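Local coordinates for protein putative primosome component (Streptococcus pyogenes serotype M3, PDB 2QGZ) that is a putative primosome component that probably acts as an ATP-binding helicase loader, helping to place the replicative helicase on DNA, at residues A[138-143]-A[170-175]. Residues are numbered along the deposited sequence; the frame is centred on the assembly and turned at random.
Sequences SAILDF and AAMAHE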
loop_
_atom_site.group_PDB
_atom_site.type_symbol
_atom_site.label_atom_id
_atom_site.label_comp_id
_atom_site.label_asym_id
_atom_site.label_seq_id
_atom_site.Cartn_x
_atom_site.Cartn_y
_atom_site.Cartn_z
ATOM N N SER A 138 -14.188 2.853 -6.278
ATOM C CA SER A 138 -15.234 1.897 -5.965
ATOM C C SER A 138 -14.651 0.738 -5.134
ATOM O O SER A 138 -15.239 0.322 -4.131
ATOM C CB SER A 138 -15.844 1.384 -7.280
ATOM O OG SER A 138 -16.766 0.335 -7.069
ATOM N N ALA A 139 -13.489 0.229 -5.543
ATOM C CA ALA A 139 -12.852 -0.874 -4.821
ATOM C C ALA A 139 -12.348 -0.465 -3.430
ATOM O O ALA A 139 -12.382 -1.257 -2.493
ATOM C CB ALA A 139 -11.700 -1.435 -5.638
ATOM N N ILE A 140 -11.861 0.763 -3.303
ATOM C CA ILE A 140 -11.383 1.245 -2.019
ATOM C C ILE A 140 -12.558 1.353 -1.028
ATOM O O ILE A 140 -12.399 1.083 0.159
ATOM C CB ILE A 140 -10.660 2.616 -2.193
ATOM C CG1 ILE A 140 -9.159 2.415 -2.042
ATOM C CG2 ILE A 140 -11.147 3.645 -1.194
ATOM C CD1 ILE A 140 -8.533 1.679 -3.201
ATOM N N LEU A 141 -13.739 1.726 -1.517
ATOM C CA LEU A 141 -14.903 1.845 -0.646
ATOM C C LEU A 141 -15.420 0.475 -0.221
ATOM O O LEU A 141 -15.908 0.313 0.894
ATOM C CB LEU A 141 -16.025 2.633 -1.330
ATOM C CG LEU A 141 -15.706 4.090 -1.657
ATOM C CD1 LEU A 141 -16.954 4.767 -2.208
ATOM C CD2 LEU A 141 -15.215 4.806 -0.406
ATOM N N ASP A 142 -15.322 -0.509 -1.111
ATOM C CA ASP A 142 -15.760 -1.859 -0.779
ATOM C C ASP A 142 -14.863 -2.427 0.306
ATOM O O ASP A 142 -15.332 -3.106 1.221
ATOM C CB ASP A 142 -15.689 -2.786 -1.991
ATOM C CG ASP A 142 -16.750 -2.472 -3.028
ATOM O OD1 ASP A 142 -17.872 -2.056 -2.631
ATOM O OD2 ASP A 142 -16.461 -2.661 -4.236
ATOM N N PHE A 143 -13.569 -2.148 0.197
ATOM C CA PHE A 143 -12.611 -2.651 1.164
ATOM C C PHE A 143 -12.913 -2.126 2.559
ATOM O O PHE A 143 -12.975 -2.891 3.516
ATOM C CB PHE A 143 -11.185 -2.252 0.786
ATOM C CG PHE A 143 -10.147 -2.886 1.665
ATOM C CD1 PHE A 143 -9.612 -4.129 1.344
ATOM C CD2 PHE A 143 -9.755 -2.269 2.855
ATOM C CE1 PHE A 143 -8.704 -4.754 2.198
ATOM C CE2 PHE A 143 -8.852 -2.879 3.712
ATOM C CZ PHE A 143 -8.322 -4.130 3.385
ATOM N N ALA A 170 -3.929 6.374 0.783
ATOM C CA ALA A 170 -3.824 7.065 2.062
ATOM C C ALA A 170 -5.229 7.475 2.522
ATOM O O ALA A 170 -5.534 7.470 3.728
ATOM C CB ALA A 170 -2.943 8.283 1.931
ATOM N N ALA A 171 -6.088 7.832 1.569
ATOM C CA ALA A 171 -7.449 8.224 1.913
ATOM C C ALA A 171 -8.200 7.013 2.461
ATOM O O ALA A 171 -9.064 7.140 3.341
ATOM C CB ALA A 171 -8.166 8.773 0.694
ATOM N N MET A 172 -7.882 5.841 1.922
ATOM C CA MET A 172 -8.510 4.600 2.373
ATOM C C MET A 172 -8.067 4.351 3.819
ATOM O O MET A 172 -8.881 3.981 4.662
ATOM C CB MET A 172 -8.080 3.421 1.486
ATOM C CG MET A 172 -8.724 2.092 1.838
ATOM S SD MET A 172 -7.909 0.676 1.034
ATOM C CE MET A 172 -6.315 0.681 1.928
ATOM N N ALA A 173 -6.783 4.564 4.102
ATOM C CA ALA A 173 -6.251 4.361 5.453
ATOM C C ALA A 173 -6.918 5.312 6.449
ATOM O O ALA A 173 -7.192 4.944 7.590
ATOM C CB ALA A 173 -4.729 4.576 5.471
ATOM N N HIS A 174 -7.169 6.539 6.009
ATOM C CA HIS A 174 -7.795 7.532 6.868
ATOM C C HIS A 174 -9.242 7.158 7.171
ATOM O O HIS A 174 -9.720 7.372 8.282
ATOM C CB HIS A 174 -7.739 8.904 6.209
ATOM C CG HIS A 174 -8.036 10.031 7.144
ATOM N ND1 HIS A 174 -9.316 10.341 7.555
ATOM C CD2 HIS A 174 -7.212 10.905 7.774
ATOM C CE1 HIS A 174 -9.267 11.360 8.397
ATOM N NE2 HIS A 174 -8.004 11.719 8.547
ATOM N N GLU A 175 -9.931 6.587 6.189
ATOM C CA GLU A 175 -11.320 6.190 6.365
ATOM C C GLU A 175 -11.406 4.924 7.232
ATOM O O GLU A 175 -12.354 4.750 8.003
ATOM C CB GLU A 175 -11.955 5.955 4.999
ATOM C CG GLU A 175 -13.461 5.893 4.989
ATOM C CD GLU A 175 -14.123 7.234 5.268
ATOM O OE1 GLU A 175 -13.506 8.295 5.012
ATOM O OE2 GLU A 175 -15.285 7.225 5.723
#
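The sulfur of M172 sits between two side chains of the facing helix. Its SD atom lies 3.7 Å from CG1 of I140 and 3.9 Å from CD2 of F143. This is helix-to-helix packing in a P-loop NTPase fold of the IstB-like family. Helix 131-146 precedes strand 154-158. Helix 165-179 follows that strand and the loop that fits a Walker A pattern, which probably binds nucleotide phosphate. The two helices approach closely here, with 6.2 Å between the CA atoms of I140 and M172.

The sulfur and the F143 ring form a Met-aromatic contact. SD is 4.6 Å from the ring centroid and 39° off the ring normal, so the approach is oblique. M172 reaches across because CG is anti to its backbone N (chi1 -178°) and the chain from CA to SD is nearly extended. The chain then bends at chi3 (69°), which turns the CE methyl back from I140 and F143 and leaves SD as the touching atom. The F143 ring also meets F252 of strand 251-255 edge-to-face.

I140 lies across the root of the M172 side chain. CG1 is 3.8 Å from CB of M172 and 3.9 Å from CG of M172. I140 also touches L155 of strand 154-158 and L168 and L169 of helix 165-179. It therefore touches both the facing helix and the sheet. All three contacting residues are buried, and their contact is apolar, with the polarisable sulfur at its centre. The second branch of I140 adds a looser touch, with CG2 4.1 Å from CB of M172.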